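Local coordinates for protein anti-sigma-I factor RsgI2 (PDB 4B9P) that probably senses extracellular cellulose through a family 3 carbohydrate-binding module and may thereby release the sigma factor SigI2, which it probably holds inactive, at residues I111-A116 against P122-W127; Y46-T49 against N55-Y58; Y131-N134 against S138-N141. All coordinates share one frame; numbering follows the deposited sequence.

Along the chain contact 2 comes first, contact 1 next and contact 3 last, all within one family 3 carbohydrate-binding module, a β-sandwich. Contact 2 spans the two five-stranded sheets, from strand 42-48 to strand 56-63. About 13 Å away, centre to centre, contact 1 folds the short helix 114-117 against the loop that follows it, and N55 of contact 2 hydrogen-bonds to N113, S114 and Y124 there. Contact 3 lies about 12 Å from contact 2 and about 17 Å from contact 1; Y131 joins it to E56. T49 and D132 bind the same calcium ion, so contacts 2 and 3 share one calcium site, while E126 of contact 1 binds zinc.

Contact 1: residues I111-A116 against P122-W127; sequences IGNSYA and PPYSEW. With ZN (zinc ion), chain E.
Y115 and Y124 meet in a T-shaped stack, the edge of the Y124 ring directed at the face of Y115. The planes stand 78° apart. The centroids are separated by 5.6 Å. CE2 of Y124 comes to 3.8 Å from CD1 of Y115. At the edge of the Y115 ring, in its plane, sits the amide oxygen OD1 of N113, while the ring of P123 crosses Y115 at about a right angle, its CD 3.6 Å from Y115 CD2. The amide nitrogen of N113 approaches Y124 obliquely, ND2 lying 3.8 Å from Y124 CD2. Beside the tyrosine pair, A116 packs on P122, CB to CG at 4.1 Å. P123 is the centre of an inverse γ-turn, closed by a weak bond from Y124 N to P122 O.

N113 is the N-cap of helix 114-117. With its CG anti to the backbone N (chi1 -176°), OD1 reaches Y115 N at 3.0 Å, with 154° at the hydrogen. The same OD1 accepts from N55 ND2, which also bonds to Y124 OH, and N113 ND2 donates to N128 O. Farther along the loop, E126 binds zinc through OE2 at 1.9 Å, with E19 and a water as further ligands.

No hydrogen bond runs directly between 111-116 and 122-127: aromatic rings, prolines, A116 and the amide of N113 make the contact. The polar ends are instead tied in through N55 and N128, so the asparagine that caps the helix is also held in place beside the tyrosine pair.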
loop_
_atom_site.group_PDB
_atom_site.type_symbol
_atom_site.label_atom_id
_atom_site.label_comp_id
_atom_site.label_asym_id
_atom_site.label_seq_id
_atom_site.Cartn_x
_atom_site.Cartn_y
_atom_site.Cartn_z
ATOM N N ILE A 111 8.105 1.904 -3.595
ATOM C CA ILE A 111 7.856 1.074 -4.770
ATOM C C ILE A 111 8.395 1.817 -5.996
ATOM O O ILE A 111 8.156 3.006 -6.186
ATOM C CB ILE A 111 6.319 0.815 -4.996
ATOM C CG1 ILE A 111 5.728 0.080 -3.769
ATOM C CG2 ILE A 111 6.036 0.031 -6.274
ATOM C CD1 ILE A 111 5.054 0.999 -2.797
ATOM N N GLY A 112 9.115 1.089 -6.840
ATOM C CA GLY A 112 9.597 1.681 -8.076
ATOM C C GLY A 112 10.582 0.785 -8.770
ATOM O O GLY A 112 10.841 -0.362 -8.360
ATOM N N ASN A 113 11.153 1.313 -9.857
ATOM C CA ASN A 113 12.179 0.604 -10.618
ATOM C C ASN A 113 13.330 0.267 -9.657
ATOM O O ASN A 113 13.819 1.154 -8.941
ATOM C CB ASN A 113 12.633 1.577 -11.728
ATOM C CG ASN A 113 13.648 1.002 -12.694
ATOM O OD1 ASN A 113 14.554 0.288 -12.314
ATOM N ND2 ASN A 113 13.529 1.383 -13.951
ATOM N N SER A 114 13.746 -1.008 -9.620
ATOM C CA SER A 114 14.800 -1.441 -8.710
ATOM C C SER A 114 16.049 -0.554 -8.789
ATOM O O SER A 114 16.745 -0.386 -7.797
ATOM C CB SER A 114 15.115 -2.918 -8.982
ATOM O OG SER A 114 15.609 -3.092 -10.317
ATOM N N TYR A 115 16.367 -0.043 -9.969
ATOM C CA TYR A 115 17.556 0.796 -10.153
ATOM C C TYR A 115 17.365 2.194 -9.576
ATOM O O TYR A 115 18.332 2.869 -9.254
ATOM C CB TYR A 115 17.949 0.878 -11.633
ATOM C CG TYR A 115 18.540 -0.395 -12.179
ATOM C CD1 TYR A 115 17.711 -1.462 -12.572
ATOM C CD2 TYR A 115 19.920 -0.533 -12.295
ATOM C CE1 TYR A 115 18.250 -2.618 -13.083
ATOM C CE2 TYR A 115 20.444 -1.697 -12.800
ATOM C CZ TYR A 115 19.618 -2.734 -13.202
ATOM O OH TYR A 115 20.165 -3.883 -13.706
ATOM N N ALA A 116 16.137 2.661 -9.466
ATOM C CA ALA A 116 15.852 3.941 -8.844
ATOM C C ALA A 116 15.842 3.862 -7.341
ATOM O O ALA A 116 16.176 4.825 -6.676
ATOM C CB ALA A 116 14.526 4.471 -9.343
ATOM N N PRO A 122 19.568 5.650 -12.428
ATOM C CA PRO A 122 19.116 4.495 -13.216
ATOM C C PRO A 122 19.650 4.596 -14.648
ATOM O O PRO A 122 19.634 5.686 -15.218
ATOM C CB PRO A 122 17.572 4.636 -13.213
ATOM C CG PRO A 122 17.278 5.620 -12.131
ATOM C CD PRO A 122 18.461 6.504 -11.983
ATOM N N PRO A 123 20.033 3.471 -15.261
ATOM C CA PRO A 123 20.608 3.511 -16.615
ATOM C C PRO A 123 19.515 3.471 -17.693
ATOM O O PRO A 123 19.535 2.622 -18.602
ATOM C CB PRO A 123 21.459 2.259 -16.632
ATOM C CG PRO A 123 20.621 1.279 -15.799
ATOM C CD PRO A 123 20.161 2.141 -14.632
ATOM N N TYR A 124 18.544 4.363 -17.541
ATOM C CA TYR A 124 17.344 4.350 -18.357
ATOM C C TYR A 124 16.938 5.743 -18.773
ATOM O O TYR A 124 17.215 6.707 -18.065
ATOM C CB TYR A 124 16.173 3.751 -17.546
ATOM C CG TYR A 124 16.310 2.286 -17.258
ATOM C CD1 TYR A 124 16.130 1.327 -18.264
ATOM C CD2 TYR A 124 16.659 1.842 -15.995
ATOM C CE1 TYR A 124 16.257 -0.031 -18.008
ATOM C CE2 TYR A 124 16.826 0.479 -15.752
ATOM C CZ TYR A 124 16.595 -0.444 -16.749
ATOM O OH TYR A 124 16.757 -1.777 -16.455
ATOM N N SER A 125 16.173 5.831 -19.867
ATOM C CA SER A 125 15.403 7.035 -20.168
ATOM C C SER A 125 14.418 7.291 -19.020
ATOM O O SER A 125 13.928 6.355 -18.368
ATOM C CB SER A 125 14.615 6.846 -21.448
ATOM O OG SER A 125 15.500 6.770 -22.555
ATOM N N GLU A 126 14.060 8.546 -18.834
ATOM C CA GLU A 126 13.305 8.960 -17.662
ATOM C C GLU A 126 12.017 8.161 -17.496
ATOM O O GLU A 126 11.623 7.827 -16.377
ATOM C CB GLU A 126 12.980 10.474 -17.786
ATOM C CG GLU A 126 12.072 10.950 -16.732
ATOM C CD GLU A 126 11.739 12.429 -16.756
ATOM O OE1 GLU A 126 12.568 13.233 -17.202
ATOM O OE2 GLU A 126 10.640 12.820 -16.291
ATOM N N TRP A 127 11.290 7.943 -18.600
ATOM C CA TRP A 127 9.971 7.305 -18.533
ATOM C C TRP A 127 10.029 5.870 -18.004
ATOM O O TRP A 127 9.015 5.343 -17.532
ATOM C CB TRP A 127 9.243 7.388 -19.868
ATOM C CG TRP A 127 9.996 6.786 -20.978
ATOM C CD1 TRP A 127 10.054 5.450 -21.323
ATOM C CD2 TRP A 127 10.830 7.485 -21.918
ATOM N NE1 TRP A 127 10.873 5.295 -22.430
ATOM C CE2 TRP A 127 11.349 6.528 -22.818
ATOM C CE3 TRP A 127 11.167 8.828 -22.091
ATOM C CZ2 TRP A 127 12.189 6.878 -23.874
ATOM C CZ3 TRP A 127 12.006 9.181 -23.153
ATOM C CH2 TRP A 127 12.496 8.210 -24.029
HETATM ZN ZN ZN E . 9.994 14.585 -15.906
HETATM O O HOH W 1 8.978 16.234 -16.471
#

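Contact 2: residues Y46-T49 against N55-Y58; sequences YYYT and NEIY. With CA (calcium ion), chain B.
Y48 reaches from strand 42-48 to E56 on strand 56-63, and the two side chains approach from opposite directions. At CB, Y48 starts out toward the other strand, with CG lodged between the backbone N and the carbonyl carbon (chi1 68°). Along the ring, CD1 has the carbonyl oxygen of Y46 at the edge, in the ring plane, 3.7 Å from Y46 O. Farther out, CE2 lies 3.3 Å from OE2 of E56, again near the plane, and CZ is 3.5 Å from that oxygen. The tip then makes the bond: Y48 OH donates to E56 OE2 at 2.7 Å. Ring and carboxylate stand almost perpendicular, 83° between their planes, and the hydroxyl comes in from above the carboxylate, 38° out of its plane.

E56 extends beyond CG to bring its carboxylate to this point. OE2 has its strongest polar partner in Y131 OH, so two hydroxyls share this one oxygen, which would be expected to favour the charged carboxylate. Just past Y48, T49 binds calcium with both OG1, at 2.4 Å, and its carbonyl O, at 2.5 Å.

The bond bridges the β-sandwich, since strand 42-48 is inside one five-stranded sheet and strand 56-63 is the outermost strand of the other. V74 of strand 70-81 touches both partners, and S86 and V88 of strand 84-92 also pack on Y48.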
loop_
_atom_site.group_PDB
_atom_site.type_symbol
_atom_site.label_atom_id
_atom_site.label_comp_id
_atom_site.label_asym_id
_atom_site.label_seq_id
_atom_site.Cartn_x
_atom_site.Cartn_y
_atom_site.Cartn_z
ATOM N N TYR A 46 -2.934 -0.790 -2.727
ATOM C CA TYR A 46 -2.715 0.583 -3.183
ATOM C C TYR A 46 -2.744 0.520 -4.715
ATOM O O TYR A 46 -1.849 -0.081 -5.318
ATOM C CB TYR A 46 -1.337 1.085 -2.694
ATOM C CG TYR A 46 -1.051 2.521 -3.110
ATOM C CD1 TYR A 46 -0.467 2.825 -4.360
ATOM C CD2 TYR A 46 -1.322 3.591 -2.245
ATOM C CE1 TYR A 46 -0.246 4.142 -4.741
ATOM C CE2 TYR A 46 -1.076 4.927 -2.620
ATOM C CZ TYR A 46 -0.517 5.183 -3.857
ATOM O OH TYR A 46 -0.314 6.482 -4.157
ATOM N N TYR A 47 -3.746 1.145 -5.323
ATOM C CA TYR A 47 -3.975 1.061 -6.769
ATOM C C TYR A 47 -3.341 2.229 -7.508
ATOM O O TYR A 47 -3.404 3.379 -7.041
ATOM C CB TYR A 47 -5.468 1.105 -7.056
ATOM C CG TYR A 47 -6.236 -0.074 -6.587
ATOM C CD1 TYR A 47 -6.277 -1.253 -7.348
ATOM C CD2 TYR A 47 -6.902 -0.044 -5.359
ATOM C CE1 TYR A 47 -7.030 -2.346 -6.931
ATOM C CE2 TYR A 47 -7.623 -1.129 -4.928
ATOM C CZ TYR A 47 -7.680 -2.276 -5.695
ATOM O OH TYR A 47 -8.436 -3.333 -5.203
ATOM N N TYR A 48 -2.755 1.955 -8.673
ATOM C CA TYR A 48 -2.047 3.008 -9.391
ATOM C C TYR A 48 -1.941 2.584 -10.860
ATOM O O TYR A 48 -2.307 1.464 -11.246
ATOM C CB TYR A 48 -0.665 3.236 -8.766
ATOM C CG TYR A 48 0.341 2.098 -8.928
ATOM C CD1 TYR A 48 0.297 0.959 -8.109
ATOM C CD2 TYR A 48 1.356 2.187 -9.869
ATOM C CE1 TYR A 48 1.182 -0.065 -8.251
ATOM C CE2 TYR A 48 2.294 1.154 -9.996
ATOM C CZ TYR A 48 2.191 0.046 -9.168
ATOM O OH TYR A 48 3.095 -0.977 -9.304
ATOM N N THR A 49 -1.439 3.509 -11.677
ATOM C CA THR A 49 -1.054 3.180 -13.061
ATOM C C THR A 49 0.464 3.182 -13.165
ATOM O O THR A 49 1.121 4.163 -12.828
ATOM C CB THR A 49 -1.662 4.181 -14.037
ATOM O OG1 THR A 49 -1.435 5.510 -13.541
ATOM C CG2 THR A 49 -3.173 3.903 -14.226
ATOM N N ASN A 55 10.961 -2.848 -14.030
ATOM C CA ASN A 55 11.715 -3.370 -12.873
ATOM C C ASN A 55 11.038 -3.012 -11.556
ATOM O O ASN A 55 11.727 -2.767 -10.554
ATOM C CB ASN A 55 13.155 -2.851 -12.813
ATOM C CG ASN A 55 13.919 -2.998 -14.096
ATOM O OD1 ASN A 55 13.835 -4.015 -14.793
ATOM N ND2 ASN A 55 14.745 -2.003 -14.395
ATOM N N GLU A 56 9.714 -2.966 -11.534
ATOM C CA GLU A 56 9.053 -2.473 -10.319
ATOM C C GLU A 56 9.214 -3.471 -9.176
ATOM O O GLU A 56 8.878 -4.635 -9.328
ATOM C CB GLU A 56 7.593 -2.254 -10.588
ATOM C CG GLU A 56 7.280 -1.175 -11.588
ATOM C CD GLU A 56 5.776 -1.016 -11.660
ATOM O OE1 GLU A 56 5.130 -1.786 -12.425
ATOM O OE2 GLU A 56 5.189 -0.221 -10.878
ATOM N N ILE A 57 9.679 -2.990 -8.021
ATOM C CA ILE A 57 9.826 -3.808 -6.827
ATOM C C ILE A 57 9.187 -3.076 -5.661
ATOM O O ILE A 57 8.991 -1.847 -5.687
ATOM C CB ILE A 57 11.323 -4.122 -6.526
ATOM C CG1 ILE A 57 12.096 -2.841 -6.208
ATOM C CG2 ILE A 57 11.949 -4.947 -7.671
ATOM C CD1 ILE A 57 13.447 -3.115 -5.552
ATOM N N TYR A 58 8.883 -3.838 -4.628
ATOM C CA TYR A 58 8.357 -3.331 -3.385
ATOM C C TYR A 58 9.416 -3.502 -2.300
ATOM O O TYR A 58 10.046 -4.570 -2.200
ATOM C CB TYR A 58 7.123 -4.192 -2.966
ATOM C CG TYR A 58 6.659 -3.863 -1.567
ATOM C CD1 TYR A 58 5.791 -2.813 -1.356
ATOM C CD2 TYR A 58 7.177 -4.544 -0.455
ATOM C CE1 TYR A 58 5.380 -2.452 -0.063
ATOM C CE2 TYR A 58 6.785 -4.210 0.822
ATOM C CZ TYR A 58 5.927 -3.143 1.014
ATOM O OH TYR A 58 5.589 -2.765 2.283
HETATM CA CA CA B . 0.625 6.562 -12.823
HETATM O O HOH W 2 2.280 6.145 -11.025
#

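Contact 3: residues Y131-N134 against S138-N141; sequences YDQN and SFNN. With CA (calcium ion), chain B.
A CH-π contact backed by amide packing joins Q133 to F139, where the chain leaves the short strand 131-132 and turns back through a loop. CB of Q133 sits squarely over the phenyl ring, 3.5 Å from the centroid and only 5° off the ring normal. CB of F139 leaves the backbone toward 131-134, and a trans chi1 of 179° lays the ring against Q133 CB. The amide of Q133 slants across the rim on the same side as CB, its plane 39° from the ring, with NE2 3.4 Å from F139 CE1; that nitrogen donates to T17 O. The backbone carbonyl of Q133 also meets the ring, O 3.2 Å from F139 CD2. Over the opposite face, toward the rim, lies N141 N; N13 and Y46 also pack on F139.

At the ring edge, in plane, N134 ND2 approaches F139 CE2 to 3.5 Å. The same nitrogen donates to a water at 2.8 Å, and N141 ND2 reaches that water with a weak bond of 3.2 Å.

Next to Q133, D132 O binds calcium at 2.4 Å. S135 and D136, between the segments, with T49 and D51 complete the protein ligands: a calcium site assembled where strand ends and loops meet, as in family 3 carbohydrate-binding β-sandwiches.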
loop_
_atom_site.group_PDB
_atom_site.type_symbol
_atom_site.label_atom_id
_atom_site.label_comp_id
_atom_site.label_asym_id
_atom_site.label_seq_id
_atom_site.Cartn_x
_atom_site.Cartn_y
_atom_site.Cartn_z
ATOM N N TYR A 131 7.268 7.722 -12.442
ATOM C CA TYR A 131 5.817 7.596 -12.366
ATOM C C TYR A 131 5.135 8.938 -12.476
ATOM O O TYR A 131 5.657 9.953 -11.980
ATOM C CB TYR A 131 5.439 7.061 -11.022
ATOM C CG TYR A 131 5.800 5.615 -10.757
ATOM C CD1 TYR A 131 5.146 4.588 -11.410
ATOM C CD2 TYR A 131 6.740 5.299 -9.793
ATOM C CE1 TYR A 131 5.432 3.256 -11.099
ATOM C CE2 TYR A 131 7.013 3.989 -9.456
ATOM C CZ TYR A 131 6.338 2.977 -10.092
ATOM O OH TYR A 131 6.624 1.666 -9.758
ATOM N N ASP A 132 3.903 8.941 -13.024
ATOM C CA ASP A 132 2.979 10.056 -12.885
ATOM C C ASP A 132 1.982 9.688 -11.801
ATOM O O ASP A 132 1.247 8.695 -11.965
ATOM C CB ASP A 132 2.264 10.285 -14.215
ATOM C CG ASP A 132 1.179 11.299 -14.090
ATOM O OD1 ASP A 132 0.008 10.955 -13.777
ATOM O OD2 ASP A 132 1.481 12.481 -14.330
ATOM N N GLN A 133 1.919 10.465 -10.710
ATOM C CA GLN A 133 1.074 10.055 -9.574
ATOM C C GLN A 133 -0.372 10.492 -9.686
ATOM O O GLN A 133 -1.226 9.883 -9.073
ATOM C CB GLN A 133 1.640 10.572 -8.246
ATOM C CG GLN A 133 3.046 10.063 -7.958
ATOM C CD GLN A 133 3.386 10.054 -6.504
ATOM O OE1 GLN A 133 3.073 9.072 -5.821
ATOM N NE2 GLN A 133 3.951 11.144 -5.990
ATOM N N ASN A 134 -0.669 11.570 -10.395
ATOM C CA ASN A 134 -2.062 12.023 -10.404
ATOM C C ASN A 134 -2.959 11.061 -11.185
ATOM O O ASN A 134 -4.178 11.102 -11.012
ATOM C CB ASN A 134 -2.133 13.426 -10.994
ATOM C CG ASN A 134 -1.535 14.459 -10.082
ATOM O OD1 ASN A 134 -0.623 15.183 -10.459
ATOM N ND2 ASN A 134 -2.029 14.512 -8.865
ATOM N N SER A 138 -5.161 5.518 -5.881
ATOM C CA SER A 138 -4.982 5.622 -4.438
ATOM C C SER A 138 -4.207 6.841 -3.973
ATOM O O SER A 138 -4.122 7.062 -2.771
ATOM C CB SER A 138 -4.307 4.354 -3.894
ATOM O OG SER A 138 -5.125 3.211 -4.087
ATOM N N PHE A 139 -3.633 7.614 -4.901
ATOM C CA PHE A 139 -2.781 8.748 -4.527
ATOM C C PHE A 139 -3.533 9.891 -3.846
ATOM O O PHE A 139 -4.628 10.261 -4.270
ATOM C CB PHE A 139 -2.101 9.252 -5.807
ATOM C CG PHE A 139 -1.207 10.439 -5.630
ATOM C CD1 PHE A 139 -0.073 10.367 -4.801
ATOM C CD2 PHE A 139 -1.459 11.603 -6.339
ATOM C CE1 PHE A 139 0.789 11.459 -4.669
ATOM C CE2 PHE A 139 -0.585 12.685 -6.236
ATOM C CZ PHE A 139 0.540 12.601 -5.391
ATOM N N ASN A 140 -2.923 10.452 -2.813
ATOM C CA ASN A 140 -3.419 11.627 -2.119
ATOM C C ASN A 140 -2.405 12.749 -2.309
ATOM O O ASN A 140 -1.322 12.697 -1.767
ATOM C CB ASN A 140 -3.551 11.252 -0.626
ATOM C CG ASN A 140 -4.026 12.395 0.239
ATOM O OD1 ASN A 140 -3.944 13.586 -0.125
ATOM N ND2 ASN A 140 -4.518 12.046 1.428
ATOM N N ASN A 141 -2.755 13.734 -3.114
ATOM C CA ASN A 141 -1.812 14.786 -3.441
ATOM C C ASN A 141 -1.607 15.862 -2.401
ATOM O O ASN A 141 -0.802 16.786 -2.635
ATOM C CB ASN A 141 -2.114 15.427 -4.816
ATOM C CG ASN A 141 -3.360 16.284 -4.827
ATOM O OD1 ASN A 141 -3.939 16.608 -3.796
ATOM N ND2 ASN A 141 -3.776 16.655 -6.023
HETATM CA CA CA B . 0.625 6.562 -12.823
HETATM O O HOH W 3 -1.120 16.895 -7.735
HETATM O O HOH W 2 2.280 6.145 -11.025
#